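PDB 3CUC: protein of unknown function with a Fic domain from Bacteroides thetaiotaomicron VPI-5482, which is of unknown function but carries a Fic domain, a mainly helical fold of the Fic/DOC family. Local coordinates for residues A[50-55]-A[69-74]; A[39-44]-A[75-80]; A[82-87]-A[203-208]; A[98-103]-A[193-198]. One frame throughout, in Å; residues are numbered along the deposited sequence.

All four contacts are largely buried, but they differ in depth: contact 3 lies nearest the centre of the chain and contact 1 farthest out. Helix 68-89 is the shared element of contacts 1, 2 and 3, meeting in turn helix 50-59, helix 22-42 and helix 199-213, while contact 4 joins helix 97-107 to the loop before helix 199-213. None has a hydrogen bond between its segments. Contact 1 mixes polar and apolar groups, contact 2 sets an imidazole among polar side chains, and contacts 3 and 4 are mainly hydrocarbon. Arg204 of contact 3 reaches Ser40 and Glu44 of contact 2; Met83, Ile84 and Glu87 of contact 3 touch residues of contact 4.

Contact 1: residues A[50-55]-A[69-74]; sequences YGQTKL and KDYEEM
Gln52 meets the hydroxyl end of Tyr71 along nearly its whole side chain. Its CB lies 3.8 Å from Tyr71 OH, and its CG comes slightly closer, 3.7 Å from the same Tyr71 OH. Farther out, Gln52 CD passes Tyr71 OH at 4.1 Å, and at the tip Gln52 NE2 is still 3.9 Å from Tyr71 OH, without a hydrogen bond. The bonds of the amide go to other groups: OE1 accepts from Thr49 N, while NE2 donates to the carbonyls of Ser63 and Asn65. Extended beyond CG, the chain runs past the phenol, crossing it at about a right angle, and the amide plane stands 75° from the ring plane. Gln52 O approaches the ring edge in its plane, 3.8 Å from Tyr71 CE1. Tyrosine suits this place because its ring brings a polar end across to helix 50-59, where OH lies against Gln52 and is hydrogen-bonded to Ser63 N, satisfying a loop amide.

One turn farther along helix 68-89, the selenomethionine Met74 meets Thr53. Its chain is bent at its last two torsions, bringing CE to 3.4 Å from Thr53 OG1, with SE 4.0 Å from Thr53 CG2. The flexible selenoether thus packs against both branches of the threonine, whose hydroxyl is already bonded to the carbonyl of Thr49. The result is a pair of successive helices, 50-59 and 68-89, joined by a loop whose polar backbone the glutamine and tyrosine hold.

Contact 2: residues A[39-44]-A[75-80]; sequences NSNHLE and KAHNVG
His77 points its imidazole from helix 68-89 at Ser40 and Asn41 near the end of helix 22-42. The amide end of Asn41 lies over one face of the ring, toward its rim, with Asn41 CG 4.1 Å from His77 CG. The two side chains slide past each other in opposite directions, and their planes are 77° apart, so the amide stands steeply on the ring and does not stack on it. At the far end of the imidazole, His77 NE2 is 3.5 Å from Ser40 OG and 3.8 Å from Ser40 CB, in packing contact without a hydrogen bond. His77 extends this far because its CG lies anti to the backbone nitrogen (chi1 -175°), which carries the ring straight out to the neighbouring helix.

The next shell fixes these groups. Asn37, one turn earlier on helix 22-42, pairs its OD1 with His77 ND1, and Phe36 meets the ring with planes inclined at about 55°. Ser40 OG is held by Arg204 NE, whose guanidinium also forms a salt bridge with Glu44.

Histidine fits here because it is flat enough to take the end of an amide over one face and to lie beside an aromatic ring while still offering a polar nitrogen to Asn37. That bond probably sets the ring's rotation and implies a proton on ND1; any effect of Arg204 on the imidazole is probably moderated by its salt bridge with Glu44.

Contact 3: residues A[82-87]-A[203-208]; sequences EMIKQE and ARLLVN
Leu205 and Asn208 of helix 199-213 receive Ile84, which projects from helix 68-89. Along the second segment, Ala203 and Arg204 face other parts of the fold: Ala203 packs on helix 178-192, and Arg204 forms a salt bridge with Glu44 and hydrogen bonds to Ser40 and Tyr229. Leu205 follows with the main contact, its CD2 lying 3.8 Å from Ile84 CD1 and 4.1 Å from Ile84 CG1, as the two side chains cross at about a right angle. Ile84 CD1 also comes near Leu205 O, so the methyl touches backbone as well as side chain. That reach comes from CG1 being placed between the backbone nitrogen and carbonyl carbon (chi1 62°), with CD1 extending beyond it. The side chains of Leu206 and Val207 point away from helix 68-89. One turn on from Leu205, Asn208 CB meets Ile84 CD1 at 3.9 Å; only its aliphatic base is used, since its amide oxygen accepts from Ile219 N. A branched isoleucine suits the site, giving one arm to this helix and another, CG2, to Phe99. The contact thus lies between helix 97-107, which supplies Phe99, and helix 22-42, whose Phe36 touches both Leu205 and Asn208.

Contact 4: residues A[98-103]-A[193-198]; sequences SFIREL and HPFEDG
Phe195 drives the far end of its ring against helix 97-107 between Ile100 and Arg101. This is the close-packed part: Ile100 CG2 meets the ring edge in its plane, 3.7 Å from Phe195 CE2, while Phe195 CZ reaches the backbone, 3.7 Å from Arg101 CA and 3.8 Å from Ile100 O. Phenylalanine suits the place because it is long enough to carry an apolar ring from the loop to the helix and has no polar tip to satisfy there. Toward the partly exposed side the fit is looser. Arg101 gives the ring just its aliphatic base, with CG 4.2 Å from Phe195 CZ, then bends at chi3 (82°) and sends its guanidinium to Glu132 in a salt bridge and to Tyr133 in a cation-pi contact.

Beyond Phe195, Gly198, at the N-cap of helix 199-213, has a positive phi (86°) that glycine takes easily. The loop 193-198 forms the start of the Fic motif HPFx(D/E)GN(G/K)R, here HPFEDGNGR. It links helices 178-192 and 199-213, and Ile100 beside it packs on Ile202 of the latter and on Met160 and Val164 of helix 156-173.

Contact 1: residues A[50-55]-A[69-74]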
loop_
_atom_site.group_PDB
_atom_site.type_symbol
_atom_site.label_atom_id
_atom_site.label_comp_id
_atom_site.label_asym_id
_atom_site.label_seq_id
_atom_site.Cartn_x
_atom_site.Cartn_y
_atom_site.Cartn_z
ATOM N N TYR A 50 -9.436 -12.967 -11.860
ATOM C CA TYR A 50 -10.280 -11.851 -11.463
ATOM C C TYR A 50 -11.667 -12.332 -11.073
ATOM O O TYR A 50 -12.273 -11.806 -10.146
ATOM C CB TYR A 50 -10.388 -10.875 -12.621
ATOM C CG TYR A 50 -10.840 -9.507 -12.206
ATOM C CD1 TYR A 50 -9.990 -8.667 -11.505
ATOM C CD2 TYR A 50 -12.118 -9.044 -12.518
ATOM C CE1 TYR A 50 -10.398 -7.406 -11.116
ATOM C CE2 TYR A 50 -12.538 -7.782 -12.131
ATOM C CZ TYR A 50 -11.674 -6.967 -11.432
ATOM O OH TYR A 50 -12.083 -5.715 -11.044
ATOM N N GLY A 51 -12.153 -13.347 -11.784
ATOM C CA GLY A 51 -13.435 -13.965 -11.496
ATOM C C GLY A 51 -13.383 -14.636 -10.148
ATOM O O GLY A 51 -14.232 -14.377 -9.297
ATOM N N GLN A 52 -12.370 -15.484 -9.953
ATOM C CA GLN A 52 -12.160 -16.171 -8.683
ATOM C C GLN A 52 -12.169 -15.139 -7.548
ATOM O O GLN A 52 -12.788 -15.350 -6.503
ATOM C CB GLN A 52 -10.845 -16.971 -8.712
ATOM C CG GLN A 52 -10.904 -18.215 -9.579
ATOM C CD GLN A 52 -9.582 -18.898 -9.680
ATOM O OE1 GLN A 52 -8.562 -18.259 -9.905
ATOM N NE2 GLN A 52 -9.582 -20.219 -9.513
ATOM N N THR A 53 -11.513 -14.010 -7.777
ATOM C CA THR A 53 -11.408 -12.971 -6.762
ATOM C C THR A 53 -12.744 -12.285 -6.493
ATOM O O THR A 53 -13.139 -12.110 -5.338
ATOM C CB THR A 53 -10.412 -11.867 -7.168
ATOM O OG1 THR A 53 -9.109 -12.429 -7.380
ATOM C CG2 THR A 53 -10.330 -10.793 -6.087
ATOM N N LYS A 54 -13.407 -11.846 -7.563
ATOM C CA LYS A 54 -14.677 -11.112 -7.460
ATOM C C LYS A 54 -15.755 -11.926 -6.758
ATOM O O LYS A 54 -16.378 -11.449 -5.817
ATOM C CB LYS A 54 -15.181 -10.738 -8.851
ATOM C CG LYS A 54 -16.489 -9.946 -8.871
ATOM C CD LYS A 54 -16.916 -9.616 -10.311
ATOM C CE LYS A 54 -17.511 -8.205 -10.439
ATOM N NZ LYS A 54 -17.442 -7.699 -11.845
ATOM N N LEU A 55 -15.968 -13.154 -7.224
ATOM C CA LEU A 55 -16.924 -14.063 -6.594
ATOM C C LEU A 55 -16.586 -14.393 -5.128
ATOM O O LEU A 55 -17.478 -14.759 -4.356
ATOM C CB LEU A 55 -17.052 -15.355 -7.408
ATOM C CG LEU A 55 -17.801 -15.230 -8.740
ATOM C CD1 LEU A 55 -17.640 -16.481 -9.596
ATOM C CD2 LEU A 55 -19.275 -14.940 -8.499
ATOM N N LYS A 69 -5.291 -21.781 0.179
ATOM C CA LYS A 69 -4.364 -20.698 0.556
ATOM C C LYS A 69 -4.517 -19.410 -0.271
ATOM O O LYS A 69 -4.514 -18.319 0.285
ATOM C CB LYS A 69 -2.921 -21.207 0.440
ATOM C CG LYS A 69 -1.851 -20.319 1.053
ATOM C CD LYS A 69 -0.594 -20.286 0.168
ATOM C CE LYS A 69 0.516 -19.432 0.782
ATOM N NZ LYS A 69 1.240 -18.625 -0.247
ATOM N N ASP A 70 -4.639 -19.521 -1.587
ATOM C CA ASP A 70 -4.889 -18.335 -2.403
ATOM C C ASP A 70 -6.167 -17.624 -1.973
ATOM O O ASP A 70 -6.212 -16.399 -1.934
ATOM C CB ASP A 70 -5.004 -18.681 -3.882
ATOM C CG ASP A 70 -3.701 -19.153 -4.481
ATOM O OD1 ASP A 70 -2.881 -18.306 -4.907
ATOM O OD2 ASP A 70 -3.527 -20.384 -4.555
ATOM N N TYR A 71 -7.213 -18.385 -1.659
ATOM C CA TYR A 71 -8.471 -17.788 -1.190
ATOM C C TYR A 71 -8.290 -17.183 0.183
ATOM O O TYR A 71 -8.819 -16.114 0.454
ATOM C CB TYR A 71 -9.628 -18.796 -1.179
ATOM C CG TYR A 71 -10.219 -19.058 -2.548
ATOM C CD1 TYR A 71 -10.752 -18.024 -3.303
ATOM C CD2 TYR A 71 -10.246 -20.343 -3.087
ATOM C CE1 TYR A 71 -11.284 -18.257 -4.565
ATOM C CE2 TYR A 71 -10.780 -20.585 -4.344
ATOM C CZ TYR A 71 -11.296 -19.539 -5.073
ATOM O OH TYR A 71 -11.821 -19.770 -6.315
ATOM N N GLU A 72 -7.523 -17.847 1.042
ATOM C CA GLU A 72 -7.308 -17.339 2.389
ATOM C C GLU A 72 -6.512 -16.036 2.376
ATOM O O GLU A 72 -6.923 -15.107 3.053
ATOM C CB GLU A 72 -6.619 -18.360 3.300
ATOM C CG GLU A 72 -7.239 -19.763 3.362
ATOM C CD GLU A 72 -8.546 -19.840 4.129
ATOM O OE1 GLU A 72 -9.187 -18.786 4.345
ATOM O OE2 GLU A 72 -8.931 -20.977 4.511
ATOM N N GLU A 73 -5.400 -15.950 1.626
ATOM C CA GLU A 73 -4.581 -14.730 1.624
ATOM C C GLU A 73 -5.367 -13.567 1.028
ATOM O O GLU A 73 -5.299 -12.445 1.524
ATOM C CB GLU A 73 -3.248 -14.914 0.877
ATOM C CG GLU A 73 -2.195 -15.681 1.659
ATOM C CD GLU A 73 -0.806 -15.568 1.054
ATOM O OE1 GLU A 73 -0.596 -14.727 0.154
ATOM O OE2 GLU A 73 0.083 -16.329 1.490
HETATM N N MSE A 74 -6.107 -13.847 -0.038
HETATM C CA MSE A 74 -6.930 -12.839 -0.688
HETATM C C MSE A 74 -7.952 -12.332 0.297
HETATM O O MSE A 74 -8.151 -11.138 0.430
HETATM C CB MSE A 74 -7.623 -13.417 -1.924
HETATM C CG MSE A 74 -8.370 -12.398 -2.772
HETATM SE SE MSE A 74 -7.196 -11.100 -3.579
HETATM C CE MSE A 74 -6.591 -12.131 -5.069
#

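Contact 2: residues A[39-44]-A[75-80]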
loop_
_atom_site.group_PDB
_atom_site.type_symbol
_atom_site.label_atom_id
_atom_site.label_comp_id
_atom_site.label_asym_id
_atom_site.label_seq_id
_atom_site.Cartn_x
_atom_site.Cartn_y
_atom_site.Cartn_z
ATOM N N ASN A 39 -5.035 -6.748 -7.437
ATOM C CA ASN A 39 -3.740 -6.293 -7.918
ATOM C C ASN A 39 -2.623 -6.391 -6.886
ATOM O O ASN A 39 -1.529 -6.854 -7.200
ATOM C CB ASN A 39 -3.843 -4.869 -8.454
ATOM C CG ASN A 39 -4.510 -4.803 -9.820
ATOM O OD1 ASN A 39 -3.896 -5.137 -10.831
ATOM N ND2 ASN A 39 -5.760 -4.351 -9.857
ATOM N N SER A 40 -2.889 -5.969 -5.656
ATOM C CA SER A 40 -1.840 -5.942 -4.638
ATOM C C SER A 40 -1.337 -7.359 -4.371
ATOM O O SER A 40 -0.146 -7.564 -4.171
ATOM C CB SER A 40 -2.331 -5.256 -3.352
ATOM O OG SER A 40 -1.291 -5.077 -2.399
ATOM N N ASN A 41 -2.239 -8.336 -4.402
ATOM C CA ASN A 41 -1.856 -9.740 -4.237
ATOM C C ASN A 41 -1.265 -10.351 -5.510
ATOM O O ASN A 41 -0.364 -11.185 -5.448
ATOM C CB ASN A 41 -3.049 -10.574 -3.764
ATOM C CG ASN A 41 -3.401 -10.321 -2.313
ATOM O OD1 ASN A 41 -4.343 -9.591 -2.017
ATOM N ND2 ASN A 41 -2.642 -10.922 -1.398
ATOM N N HIS A 42 -1.765 -9.934 -6.665
ATOM C CA HIS A 42 -1.240 -10.442 -7.927
ATOM C C HIS A 42 0.214 -10.018 -8.128
ATOM O O HIS A 42 1.009 -10.788 -8.657
ATOM C CB HIS A 42 -2.091 -9.983 -9.109
ATOM C CG HIS A 42 -2.256 -11.028 -10.163
ATOM N ND1 HIS A 42 -3.236 -11.992 -10.098
ATOM C CD2 HIS A 42 -1.562 -11.272 -11.298
ATOM C CE1 HIS A 42 -3.145 -12.781 -11.151
ATOM N NE2 HIS A 42 -2.139 -12.365 -11.898
ATOM N N LEU A 43 0.551 -8.802 -7.699
ATOM C CA LEU A 43 1.936 -8.309 -7.736
ATOM C C LEU A 43 2.923 -9.261 -7.033
ATOM O O LEU A 43 4.090 -9.333 -7.405
ATOM C CB LEU A 43 2.030 -6.902 -7.105
ATOM C CG LEU A 43 1.625 -5.685 -7.948
ATOM C CD1 LEU A 43 1.283 -4.509 -7.049
ATOM C CD2 LEU A 43 2.735 -5.307 -8.925
ATOM N N GLU A 44 2.450 -9.988 -6.023
ATOM C CA GLU A 44 3.304 -10.883 -5.247
ATOM C C GLU A 44 3.109 -12.352 -5.645
ATOM O O GLU A 44 3.510 -13.252 -4.909
ATOM C CB GLU A 44 3.030 -10.702 -3.744
ATOM C CG GLU A 44 3.087 -9.248 -3.245
ATOM C CD GLU A 44 4.459 -8.595 -3.427
ATOM O OE1 GLU A 44 5.468 -9.326 -3.464
ATOM O OE2 GLU A 44 4.534 -7.348 -3.535
ATOM N N LYS A 75 -8.587 -13.244 1.015
ATOM C CA LYS A 75 -9.570 -12.874 2.042
ATOM C C LYS A 75 -8.935 -12.108 3.209
ATOM O O LYS A 75 -9.506 -11.145 3.707
ATOM C CB LYS A 75 -10.243 -14.138 2.585
ATOM C CG LYS A 75 -11.425 -13.913 3.540
ATOM C CD LYS A 75 -11.714 -15.192 4.331
ATOM C CE LYS A 75 -13.107 -15.194 4.963
ATOM N NZ LYS A 75 -13.361 -16.473 5.697
ATOM N N ALA A 76 -7.759 -12.549 3.645
ATOM C CA ALA A 76 -7.067 -11.940 4.780
ATOM C C ALA A 76 -6.607 -10.525 4.426
ATOM O O ALA A 76 -6.695 -9.612 5.250
ATOM C CB ALA A 76 -5.885 -12.796 5.201
ATOM N N HIS A 77 -6.125 -10.348 3.197
ATOM C CA HIS A 77 -5.735 -9.033 2.704
ATOM C C HIS A 77 -6.908 -8.059 2.720
ATOM O O HIS A 77 -6.733 -6.874 2.996
ATOM C CB HIS A 77 -5.170 -9.136 1.290
ATOM C CG HIS A 77 -4.635 -7.844 0.768
ATOM N ND1 HIS A 77 -5.427 -6.924 0.120
ATOM C CD2 HIS A 77 -3.390 -7.314 0.806
ATOM C CE1 HIS A 77 -4.692 -5.883 -0.226
ATOM N NE2 HIS A 77 -3.451 -6.094 0.177
ATOM N N ASN A 78 -8.106 -8.548 2.427
ATOM C CA ASN A 78 -9.281 -7.679 2.477
ATOM C C ASN A 78 -9.627 -7.288 3.914
ATOM O O ASN A 78 -10.130 -6.199 4.154
ATOM C CB ASN A 78 -10.487 -8.335 1.820
ATOM C CG ASN A 78 -11.668 -7.410 1.749
ATOM O OD1 ASN A 78 -11.557 -6.301 1.246
ATOM N ND2 ASN A 78 -12.806 -7.853 2.264
ATOM N N VAL A 79 -9.370 -8.190 4.863
ATOM C CA VAL A 79 -9.519 -7.866 6.281
ATOM C C VAL A 79 -8.486 -6.795 6.625
ATOM O O VAL A 79 -8.774 -5.857 7.362
ATOM C CB VAL A 79 -9.355 -9.120 7.197
ATOM C CG1 VAL A 79 -9.312 -8.720 8.664
ATOM C CG2 VAL A 79 -10.482 -10.123 6.944
ATOM N N GLY A 80 -7.288 -6.932 6.060
ATOM C CA GLY A 80 -6.252 -5.916 6.194
ATOM C C GLY A 80 -6.693 -4.556 5.690
ATOM O O GLY A 80 -6.443 -3.550 6.342
#

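Contact 3: residues A[82-87]-A[203-208]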
loop_
_atom_site.group_PDB
_atom_site.type_symbol
_atom_site.label_atom_id
_atom_site.label_comp_id
_atom_site.label_asym_id
_atom_site.label_seq_id
_atom_site.Cartn_x
_atom_site.Cartn_y
_atom_site.Cartn_z
ATOM N N GLU A 82 -9.798 -3.405 5.419
ATOM C CA GLU A 82 -10.741 -2.935 6.432
ATOM C C GLU A 82 -10.023 -2.360 7.656
ATOM O O GLU A 82 -10.423 -1.319 8.177
ATOM C CB GLU A 82 -11.711 -4.054 6.847
ATOM C CG GLU A 82 -12.882 -4.246 5.888
ATOM C CD GLU A 82 -13.603 -2.940 5.577
ATOM O OE1 GLU A 82 -13.858 -2.155 6.521
ATOM O OE2 GLU A 82 -13.902 -2.694 4.388
HETATM N N MSE A 83 -8.959 -3.032 8.092
HETATM C CA MSE A 83 -8.167 -2.568 9.224
HETATM C C MSE A 83 -7.581 -1.187 8.976
HETATM O O MSE A 83 -7.719 -0.317 9.822
HETATM C CB MSE A 83 -7.043 -3.555 9.567
HETATM C CG MSE A 83 -7.506 -4.745 10.387
HETATM SE SE MSE A 83 -6.111 -6.043 10.569
HETATM C CE MSE A 83 -4.716 -4.929 11.368
ATOM N N ILE A 84 -6.934 -0.975 7.833
ATOM C CA ILE A 84 -6.299 0.324 7.596
ATOM C C ILE A 84 -7.338 1.434 7.451
ATOM O O ILE A 84 -7.082 2.564 7.858
ATOM C CB ILE A 84 -5.318 0.345 6.392
ATOM C CG1 ILE A 84 -6.036 0.038 5.079
ATOM C CG2 ILE A 84 -4.154 -0.624 6.625
ATOM C CD1 ILE A 84 -5.342 0.622 3.867
ATOM N N LYS A 85 -8.506 1.114 6.895
ATOM C CA LYS A 85 -9.583 2.095 6.787
ATOM C C LYS A 85 -9.982 2.587 8.178
ATOM O O LYS A 85 -10.026 3.793 8.438
ATOM C CB LYS A 85 -10.795 1.506 6.063
ATOM C CG LYS A 85 -10.623 1.443 4.549
ATOM C CD LYS A 85 -11.534 0.407 3.896
ATOM C CE LYS A 85 -12.959 0.894 3.765
ATOM N NZ LYS A 85 -13.792 -0.112 3.066
ATOM N N GLN A 86 -10.240 1.643 9.077
ATOM C CA GLN A 86 -10.649 1.955 10.439
ATOM C C GLN A 86 -9.560 2.694 11.210
ATOM O O GLN A 86 -9.845 3.647 11.937
ATOM C CB GLN A 86 -11.014 0.671 11.172
ATOM C CG GLN A 86 -11.557 0.894 12.554
ATOM C CD GLN A 86 -12.107 -0.368 13.152
ATOM O OE1 GLN A 86 -11.513 -0.947 14.057
ATOM N NE2 GLN A 86 -13.242 -0.819 12.638
ATOM N N GLU A 87 -8.319 2.245 11.053
ATOM C CA GLU A 87 -7.192 2.890 11.715
ATOM C C GLU A 87 -7.051 4.310 11.181
ATOM O O GLU A 87 -6.961 5.245 11.962
ATOM C CB GLU A 87 -5.892 2.103 11.507
ATOM C CG GLU A 87 -4.830 2.338 12.586
ATOM C CD GLU A 87 -5.093 1.573 13.876
ATOM O OE1 GLU A 87 -6.202 1.019 14.034
ATOM O OE2 GLU A 87 -4.184 1.533 14.739
ATOM N N ALA A 203 3.499 -2.263 2.453
ATOM C CA ALA A 203 3.854 -0.971 1.861
ATOM C C ALA A 203 2.637 -0.332 1.198
ATOM O O ALA A 203 2.290 0.814 1.491
ATOM C CB ALA A 203 4.981 -1.128 0.856
ATOM N N ARG A 204 1.973 -1.090 0.332
ATOM C CA ARG A 204 0.861 -0.557 -0.439
ATOM C C ARG A 204 -0.353 -0.287 0.434
ATOM O O ARG A 204 -1.114 0.649 0.177
ATOM C CB ARG A 204 0.513 -1.495 -1.591
ATOM C CG ARG A 204 1.554 -1.454 -2.707
ATOM C CD ARG A 204 1.139 -2.289 -3.906
ATOM N NE ARG A 204 1.159 -3.718 -3.584
ATOM C CZ ARG A 204 2.248 -4.491 -3.575
ATOM N NH1 ARG A 204 3.444 -4.003 -3.880
ATOM N NH2 ARG A 204 2.136 -5.767 -3.259
ATOM N N LEU A 205 -0.525 -1.098 1.472
ATOM C CA LEU A 205 -1.563 -0.846 2.472
ATOM C C LEU A 205 -1.285 0.449 3.234
ATOM O O LEU A 205 -2.202 1.209 3.513
ATOM C CB LEU A 205 -1.694 -2.032 3.444
ATOM C CG LEU A 205 -2.535 -3.212 2.943
ATOM C CD1 LEU A 205 -2.285 -4.450 3.787
ATOM C CD2 LEU A 205 -4.017 -2.860 2.935
ATOM N N LEU A 206 -0.020 0.692 3.563
ATOM C CA LEU A 206 0.368 1.898 4.291
ATOM C C LEU A 206 0.145 3.153 3.444
ATOM O O LEU A 206 -0.211 4.200 3.981
ATOM C CB LEU A 206 1.827 1.817 4.772
ATOM C CG LEU A 206 2.126 0.810 5.890
ATOM C CD1 LEU A 206 3.624 0.643 6.069
ATOM C CD2 LEU A 206 1.465 1.222 7.210
ATOM N N VAL A 207 0.337 3.051 2.130
ATOM C CA VAL A 207 0.056 4.177 1.245
ATOM C C VAL A 207 -1.406 4.548 1.383
ATOM O O VAL A 207 -1.745 5.702 1.638
ATOM C CB VAL A 207 0.329 3.855 -0.234
ATOM C CG1 VAL A 207 -0.323 4.899 -1.137
ATOM C CG2 VAL A 207 1.820 3.766 -0.496
ATOM N N ASN A 208 -2.271 3.554 1.229
ATOM C CA ASN A 208 -3.700 3.802 1.273
ATOM C C ASN A 208 -4.198 4.170 2.666
ATOM O O ASN A 208 -5.243 4.815 2.800
ATOM C CB ASN A 208 -4.466 2.618 0.682
ATOM C CG ASN A 208 -4.347 2.555 -0.836
ATOM O OD1 ASN A 208 -4.168 3.578 -1.503
ATOM N ND2 ASN A 208 -4.450 1.356 -1.388
#

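Contact 4: residues A[98-103]-A[193-198]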
loop_
_atom_site.group_PDB
_atom_site.type_symbol
_atom_site.label_atom_id
_atom_site.label_comp_id
_atom_site.label_asym_id
_atom_site.label_seq_id
_atom_site.Cartn_x
_atom_site.Cartn_y
_atom_site.Cartn_z
ATOM N N SER A 98 2.842 -1.800 16.546
ATOM C CA SER A 98 1.936 -2.913 16.841
ATOM C C SER A 98 0.837 -3.060 15.799
ATOM O O SER A 98 0.432 -4.181 15.491
ATOM C CB SER A 98 1.324 -2.774 18.233
ATOM O OG SER A 98 1.002 -1.425 18.513
ATOM N N PHE A 99 0.361 -1.945 15.246
ATOM C CA PHE A 99 -0.635 -2.013 14.176
ATOM C C PHE A 99 -0.044 -2.672 12.934
ATOM O O PHE A 99 -0.701 -3.503 12.307
ATOM C CB PHE A 99 -1.188 -0.627 13.815
ATOM C CG PHE A 99 -2.133 -0.644 12.633
ATOM C CD1 PHE A 99 -3.417 -1.161 12.766
ATOM C CD2 PHE A 99 -1.732 -0.159 11.388
ATOM C CE1 PHE A 99 -4.287 -1.192 11.684
ATOM C CE2 PHE A 99 -2.594 -0.190 10.300
ATOM C CZ PHE A 99 -3.875 -0.701 10.447
ATOM N N ILE A 100 1.192 -2.310 12.593
ATOM C CA ILE A 100 1.853 -2.843 11.403
ATOM C C ILE A 100 2.097 -4.341 11.561
ATOM O O ILE A 100 1.923 -5.112 10.615
ATOM C CB ILE A 100 3.188 -2.123 11.118
ATOM C CG1 ILE A 100 2.948 -0.641 10.821
ATOM C CG2 ILE A 100 3.889 -2.757 9.924
ATOM C CD1 ILE A 100 4.211 0.183 10.776
ATOM N N ARG A 101 2.480 -4.740 12.768
ATOM C CA ARG A 101 2.713 -6.145 13.085
ATOM C C ARG A 101 1.410 -6.940 12.991
ATOM O O ARG A 101 1.382 -8.025 12.419
ATOM C CB ARG A 101 3.331 -6.283 14.482
ATOM C CG ARG A 101 4.709 -5.620 14.629
ATOM C CD ARG A 101 5.054 -5.316 16.089
ATOM N NE ARG A 101 5.584 -6.506 16.742
ATOM C CZ ARG A 101 6.863 -6.873 16.734
ATOM N NH1 ARG A 101 7.781 -6.134 16.127
ATOM N NH2 ARG A 101 7.231 -7.990 17.346
ATOM N N GLU A 102 0.333 -6.387 13.539
ATOM C CA GLU A 102 -0.983 -7.016 13.452
ATOM C C GLU A 102 -1.443 -7.125 11.995
ATOM O O GLU A 102 -2.142 -8.067 11.619
ATOM C CB GLU A 102 -2.012 -6.222 14.271
ATOM C CG GLU A 102 -3.381 -6.893 14.400
ATOM C CD GLU A 102 -3.322 -8.221 15.139
ATOM O OE1 GLU A 102 -2.907 -8.226 16.316
ATOM O OE2 GLU A 102 -3.689 -9.262 14.549
ATOM N N LEU A 103 -1.043 -6.153 11.184
ATOM C CA LEU A 103 -1.354 -6.150 9.760
ATOM C C LEU A 103 -0.683 -7.333 9.070
ATOM O O LEU A 103 -1.310 -8.034 8.278
ATOM C CB LEU A 103 -0.893 -4.832 9.122
ATOM C CG LEU A 103 -1.673 -4.283 7.923
ATOM C CD1 LEU A 103 -3.182 -4.239 8.182
ATOM C CD2 LEU A 103 -1.153 -2.897 7.581
ATOM N N HIS A 193 12.189 -3.442 4.962
ATOM C CA HIS A 193 11.712 -4.797 4.620
ATOM C C HIS A 193 11.694 -5.705 5.871
ATOM O O HIS A 193 12.282 -6.795 5.868
ATOM C CB HIS A 193 12.580 -5.373 3.487
ATOM C CG HIS A 193 11.804 -6.032 2.382
ATOM N ND1 HIS A 193 11.705 -7.402 2.253
ATOM C CD2 HIS A 193 11.118 -5.508 1.336
ATOM C CE1 HIS A 193 10.978 -7.691 1.189
ATOM N NE2 HIS A 193 10.609 -6.560 0.615
ATOM N N PRO A 194 10.996 -5.251 6.938
ATOM C CA PRO A 194 11.129 -5.780 8.300
ATOM C C PRO A 194 10.671 -7.218 8.508
ATOM O O PRO A 194 11.304 -7.944 9.260
ATOM C CB PRO A 194 10.256 -4.828 9.133
ATOM C CG PRO A 194 9.263 -4.298 8.184
ATOM C CD PRO A 194 9.997 -4.164 6.886
ATOM N N PHE A 195 9.573 -7.614 7.873
ATOM C CA PHE A 195 9.042 -8.965 8.045
ATOM C C PHE A 195 9.682 -9.929 7.047
ATOM O O PHE A 195 10.265 -9.507 6.042
ATOM C CB PHE A 195 7.516 -8.982 7.892
ATOM C CG PHE A 195 6.801 -8.051 8.831
ATOM C CD1 PHE A 195 6.571 -8.411 10.151
ATOM C CD2 PHE A 195 6.362 -6.810 8.396
ATOM C CE1 PHE A 195 5.912 -7.540 11.021
ATOM C CE2 PHE A 195 5.709 -5.939 9.258
ATOM C CZ PHE A 195 5.485 -6.305 10.571
ATOM N N GLU A 196 9.573 -11.224 7.340
ATOM C CA GLU A 196 10.043 -12.258 6.423
ATOM C C GLU A 196 9.209 -12.280 5.138
ATOM O O GLU A 196 9.697 -12.697 4.098
ATOM C CB GLU A 196 10.034 -13.639 7.093
ATOM N N ASP A 197 7.959 -11.822 5.200
ATOM C CA ASP A 197 7.097 -11.819 4.014
ATOM C C ASP A 197 5.938 -10.824 4.122
ATOM O O ASP A 197 5.596 -10.376 5.211
ATOM C CB ASP A 197 6.557 -13.237 3.781
ATOM C CG ASP A 197 6.058 -13.464 2.355
ATOM O OD1 ASP A 197 6.113 -12.528 1.524
ATOM O OD2 ASP A 197 5.602 -14.594 2.067
ATOM N N GLY A 198 5.352 -10.480 2.976
ATOM C CA GLY A 198 4.202 -9.582 2.911
ATOM C C GLY A 198 4.546 -8.101 2.860
ATOM O O GLY A 198 3.655 -7.256 2.923
#